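Local coordinates for putative uncharacterized protein (Bacillus anthracis, PDB 3LNO) that is of unknown function but probably takes part in iron-sulfur cluster assembly, at residues F9-V20 / V67-V78. Numbering follows the deposited sequence.
Sequences FENKLYANLEAV and VKKVLSTNVPEV
Two helices packed over one mixed sheet meet here: helix 3-16, through Phe9, Leu13 and the following Leu17, touches helix 60-74 and the turn after it, through Leu71, Val75 and Val78. The axes of segments 9-16 and 67-74 approach to 10.1 Å, their N-to-C directions 123° apart.

Leucines suit the seam because their branched ends can touch several neighbours at once. CD2 of Leu17 lies against CD2 of Leu71 at 3.8 Å, while Leu13 CD2 meets Val75 CG1 at 3.9 Å, the two side chains crossing at about a right angle. Leu13 and Leu71 also touch Ala46 and Ile48 of strand 46-50, whereas Leu17 reaches Val30 of helix 29-32. Beyond the 3-10 segment, Val20 sets CG2 against Val70 CG2 and near Val67, compact branched side chains that fit closely.

At the other end, Phe9 carries CG anti to its own N (chi1 -171°), which sends the flat ring towards the type I turn Val75-Val78. Its CE1 lies 3.6 Å from Val75 CG1, Val78 CA sits at the ring edge, and Leu13 CG covers the centre of one face. Lys12 stretches its extended chain past Val75 to bring NZ to the syn lone pair of Glu77 OE2, a salt bridge at the more exposed margin; the modelled 2.5 Å is unusually short and its exact length doubtful.

Asn16 puts a polar amide into the middle of the contact, packed on Val75 and Asn74. Its ND2 donates to Lys12 O, nearly straight at 171°, from above the carbonyl plane and on the face opposite Asn16 N; this fixes the amide's rotation with ND2 3.5 Å from Val75 CG2. OD1 and the backbone O of Asn16 both accept from one water, which in turn accepts from Asn74 ND2 and so bridges the helices.

Largely apolar packing, with a salt bridge at the rim, makes this a typical helix-helix interface of an alpha-beta layered fold, both helices resting on the sheet.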
loop_
_atom_site.group_PDB
_atom_site.type_symbol
_atom_site.label_atom_id
_atom_site.label_comp_id
_atom_site.label_asym_id
_atom_site.label_seq_id
_atom_site.Cartn_x
_atom_site.Cartn_y
_atom_site.Cartn_z
ATOM N N PHE A 9 10.849 1.614 10.436
ATOM C CA PHE A 9 11.059 1.634 8.991
ATOM C C PHE A 9 9.765 1.242 8.281
ATOM O O PHE A 9 9.389 1.830 7.276
ATOM C CB PHE A 9 12.221 0.713 8.580
ATOM C CG PHE A 9 12.619 0.851 7.123
ATOM C CD1 PHE A 9 12.860 2.106 6.580
ATOM C CD2 PHE A 9 12.747 -0.273 6.305
ATOM C CE1 PHE A 9 13.224 2.249 5.243
ATOM C CE2 PHE A 9 13.119 -0.144 4.978
ATOM C CZ PHE A 9 13.351 1.130 4.436
ATOM N N GLU A 10 9.091 0.236 8.818
ATOM C CA GLU A 10 7.822 -0.222 8.280
ATOM C C GLU A 10 6.805 0.890 8.303
ATOM O O GLU A 10 6.014 1.050 7.375
ATOM C CB GLU A 10 7.314 -1.428 9.087
ATOM C CG GLU A 10 8.250 -2.604 8.910
ATOM C CD GLU A 10 8.037 -3.692 9.942
ATOM O OE1 GLU A 10 7.352 -3.454 10.969
ATOM O OE2 GLU A 10 8.607 -4.778 9.730
ATOM N N ASN A 11 6.829 1.661 9.378
ATOM C CA ASN A 11 5.870 2.732 9.503
ATOM C C ASN A 11 6.181 3.800 8.439
ATOM O O ASN A 11 5.287 4.334 7.779
ATOM C CB ASN A 11 5.940 3.308 10.917
ATOM C CG ASN A 11 4.918 4.378 11.143
ATOM O OD1 ASN A 11 3.726 4.141 11.002
ATOM N ND2 ASN A 11 5.381 5.581 11.462
ATOM N N LYS A 12 7.459 4.110 8.273
ATOM C CA LYS A 12 7.862 5.085 7.260
ATOM C C LYS A 12 7.465 4.613 5.859
ATOM O O LYS A 12 6.920 5.373 5.059
ATOM C CB LYS A 12 9.373 5.306 7.329
ATOM C CG LYS A 12 9.886 6.270 6.264
ATOM C CD LYS A 12 11.400 6.378 6.343
ATOM C CE LYS A 12 11.894 7.691 5.731
ATOM N NZ LYS A 12 13.398 7.775 5.710
ATOM N N LEU A 13 7.701 3.341 5.563
ATOM C CA LEU A 13 7.303 2.815 4.264
ATOM C C LEU A 13 5.803 2.944 4.067
ATOM O O LEU A 13 5.339 3.295 2.980
ATOM C CB LEU A 13 7.725 1.355 4.095
ATOM C CG LEU A 13 9.219 1.024 3.999
ATOM C CD1 LEU A 13 9.397 -0.494 3.979
ATOM C CD2 LEU A 13 9.812 1.609 2.751
ATOM N N TYR A 14 5.032 2.633 5.103
ATOM C CA TYR A 14 3.570 2.627 4.956
ATOM C C TYR A 14 3.049 4.041 4.684
ATOM O O TYR A 14 2.179 4.239 3.839
ATOM C CB TYR A 14 2.922 2.032 6.218
ATOM C CG TYR A 14 1.417 1.923 6.225
ATOM C CD1 TYR A 14 0.781 0.777 5.758
ATOM C CD2 TYR A 14 0.621 2.965 6.725
ATOM C CE1 TYR A 14 -0.587 0.659 5.774
ATOM C CE2 TYR A 14 -0.765 2.869 6.722
ATOM C CZ TYR A 14 -1.356 1.709 6.271
ATOM O OH TYR A 14 -2.722 1.602 6.292
ATOM N N ALA A 15 3.604 5.021 5.386
ATOM C CA ALA A 15 3.192 6.419 5.209
ATOM C C ALA A 15 3.482 6.880 3.783
ATOM O O ALA A 15 2.721 7.639 3.188
ATOM C CB ALA A 15 3.931 7.377 6.253
ATOM N N ASN A 16 4.579 6.412 3.213
ATOM C CA ASN A 16 4.904 6.848 1.856
ATOM C C ASN A 16 3.975 6.246 0.791
ATOM O O ASN A 16 3.874 6.764 -0.320
ATOM C CB ASN A 16 6.374 6.577 1.544
ATOM C CG ASN A 16 7.259 7.690 2.043
ATOM O OD1 ASN A 16 7.503 8.665 1.327
ATOM N ND2 ASN A 16 7.725 7.569 3.292
ATOM N N LEU A 17 3.290 5.156 1.139
ATOM C CA LEU A 17 2.338 4.525 0.224
ATOM C C LEU A 17 1.091 5.405 0.022
ATOM O O LEU A 17 0.262 5.144 -0.856
ATOM C CB LEU A 17 1.961 3.137 0.740
ATOM C CG LEU A 17 3.084 2.085 0.668
ATOM C CD1 LEU A 17 2.579 0.762 1.241
ATOM C CD2 LEU A 17 3.531 1.888 -0.812
ATOM N N GLU A 18 0.968 6.472 0.800
ATOM C CA GLU A 18 -0.110 7.438 0.534
ATOM C C GLU A 18 0.075 8.172 -0.773
ATOM O O GLU A 18 -0.845 8.851 -1.229
ATOM C CB GLU A 18 -0.234 8.482 1.635
ATOM C CG GLU A 18 -0.750 7.899 2.912
ATOM C CD GLU A 18 -0.854 8.924 4.002
ATOM O OE1 GLU A 18 0.147 9.630 4.274
ATOM O OE2 GLU A 18 -1.951 9.017 4.584
ATOM N N ALA A 19 1.257 8.071 -1.371
ATOM C CA ALA A 19 1.489 8.720 -2.661
ATOM C C ALA A 19 1.132 7.810 -3.815
ATOM O O ALA A 19 1.361 8.170 -4.966
ATOM C CB ALA A 19 2.939 9.172 -2.782
ATOM N N VAL A 20 0.620 6.613 -3.525
ATOM C CA VAL A 20 0.193 5.677 -4.592
ATOM C C VAL A 20 -1.334 5.716 -4.692
ATOM O O VAL A 20 -2.038 5.353 -3.744
ATOM C CB VAL A 20 0.623 4.215 -4.273
ATOM C CG1 VAL A 20 0.084 3.255 -5.325
ATOM C CG2 VAL A 20 2.168 4.089 -4.102
ATOM N N VAL A 67 3.898 1.317 -6.626
ATOM C CA VAL A 67 4.455 1.016 -5.314
ATOM C C VAL A 67 5.987 0.973 -5.368
ATOM O O VAL A 67 6.665 1.621 -4.571
ATOM C CB VAL A 67 3.890 -0.321 -4.724
ATOM C CG1 VAL A 67 4.692 -0.751 -3.533
ATOM C CG2 VAL A 67 2.435 -0.161 -4.285
ATOM N N LYS A 68 6.548 0.246 -6.335
ATOM C CA LYS A 68 8.010 0.157 -6.416
ATOM C C LYS A 68 8.665 1.494 -6.724
ATOM O O LYS A 68 9.648 1.871 -6.108
ATOM C CB LYS A 68 8.442 -0.906 -7.422
ATOM C CG LYS A 68 7.923 -2.290 -7.047
ATOM C CD LYS A 68 8.499 -3.355 -7.964
ATOM C CE LYS A 68 8.398 -4.746 -7.334
ATOM N NZ LYS A 68 9.197 -5.706 -8.137
ATOM N N LYS A 69 8.113 2.227 -7.666
ATOM C CA LYS A 69 8.655 3.542 -7.970
ATOM C C LYS A 69 8.565 4.469 -6.761
ATOM O O LYS A 69 9.533 5.176 -6.418
ATOM C CB LYS A 69 7.902 4.155 -9.146
ATOM C CG LYS A 69 8.383 5.555 -9.509
ATOM C CD LYS A 69 7.971 5.969 -10.935
ATOM C CE LYS A 69 6.495 6.374 -11.026
ATOM N NZ LYS A 69 6.159 6.999 -12.354
ATOM N N VAL A 70 7.409 4.490 -6.105
ATOM C CA VAL A 70 7.234 5.472 -5.036
ATOM C C VAL A 70 8.204 5.155 -3.900
ATOM O O VAL A 70 8.910 6.031 -3.401
ATOM C CB VAL A 70 5.780 5.530 -4.532
ATOM C CG1 VAL A 70 5.729 6.048 -3.069
ATOM C CG2 VAL A 70 4.938 6.406 -5.466
ATOM N N LEU A 71 8.266 3.892 -3.500
ATOM C CA LEU A 71 9.109 3.564 -2.356
ATOM C C LEU A 71 10.593 3.726 -2.702
ATOM O O LEU A 71 11.346 4.293 -1.911
ATOM C CB LEU A 71 8.796 2.174 -1.815
ATOM C CG LEU A 71 7.391 2.003 -1.258
ATOM C CD1 LEU A 71 7.231 0.607 -0.700
ATOM C CD2 LEU A 71 7.094 3.059 -0.148
ATOM N N SER A 72 11.013 3.282 -3.893
ATOM C CA SER A 72 12.430 3.368 -4.225
ATOM C C SER A 72 12.846 4.826 -4.360
ATOM O O SER A 72 13.959 5.215 -3.999
ATOM C CB SER A 72 12.759 2.595 -5.508
ATOM O OG SER A 72 12.045 3.116 -6.625
ATOM N N THR A 73 11.942 5.642 -4.876
ATOM C CA THR A 73 12.241 7.056 -5.040
ATOM C C THR A 73 12.158 7.825 -3.720
ATOM O O THR A 73 13.051 8.602 -3.389
ATOM C CB THR A 73 11.277 7.688 -6.035
ATOM O OG1 THR A 73 11.353 6.958 -7.268
ATOM C CG2 THR A 73 11.631 9.149 -6.255
ATOM N N ASN A 74 11.095 7.602 -2.957
ATOM C CA ASN A 74 10.843 8.426 -1.774
ATOM C C ASN A 74 11.517 7.917 -0.515
ATOM O O ASN A 74 11.785 8.684 0.405
ATOM C CB ASN A 74 9.330 8.666 -1.603
ATOM C CG ASN A 74 8.747 9.505 -2.750
ATOM O OD1 ASN A 74 9.485 9.950 -3.622
ATOM N ND2 ASN A 74 7.439 9.729 -2.747
ATOM N N VAL A 75 11.843 6.631 -0.490
ATOM C CA VAL A 75 12.529 6.046 0.662
ATOM C C VAL A 75 13.756 5.287 0.162
ATOM O O VAL A 75 13.800 4.050 0.195
ATOM C CB VAL A 75 11.593 5.095 1.424
ATOM C CG1 VAL A 75 12.213 4.703 2.750
ATOM C CG2 VAL A 75 10.219 5.768 1.619
ATOM N N PRO A 76 14.764 6.037 -0.322
ATOM C CA PRO A 76 15.939 5.490 -1.026
ATOM C C PRO A 76 16.712 4.463 -0.214
ATOM O O PRO A 76 17.419 3.651 -0.793
ATOM C CB PRO A 76 16.813 6.727 -1.280
ATOM C CG PRO A 76 16.304 7.774 -0.240
ATOM C CD PRO A 76 14.826 7.504 -0.189
ATOM N N GLU A 77 16.587 4.487 1.108
ATOM C CA GLU A 77 17.291 3.504 1.917
ATOM C C GLU A 77 16.614 2.121 1.916
ATOM O O GLU A 77 17.141 1.169 2.509
ATOM C CB GLU A 77 17.537 4.009 3.358
ATOM C CG GLU A 77 16.300 4.056 4.289
ATOM C CD GLU A 77 15.458 5.320 4.112
ATOM O OE1 GLU A 77 15.439 5.876 2.985
ATOM O OE2 GLU A 77 14.804 5.749 5.100
ATOM N N VAL A 78 15.455 1.998 1.265
ATOM C CA VAL A 78 14.862 0.668 1.130
ATOM C C VAL A 78 15.724 -0.163 0.156
ATOM O O VAL A 78 16.286 0.383 -0.795
ATOM C CB VAL A 78 13.383 0.708 0.636
ATOM C CG1 VAL A 78 13.298 1.084 -0.832
ATOM C CG2 VAL A 78 12.716 -0.636 0.837
HETATM O O HOH W 1 5.847 8.737 -0.903
#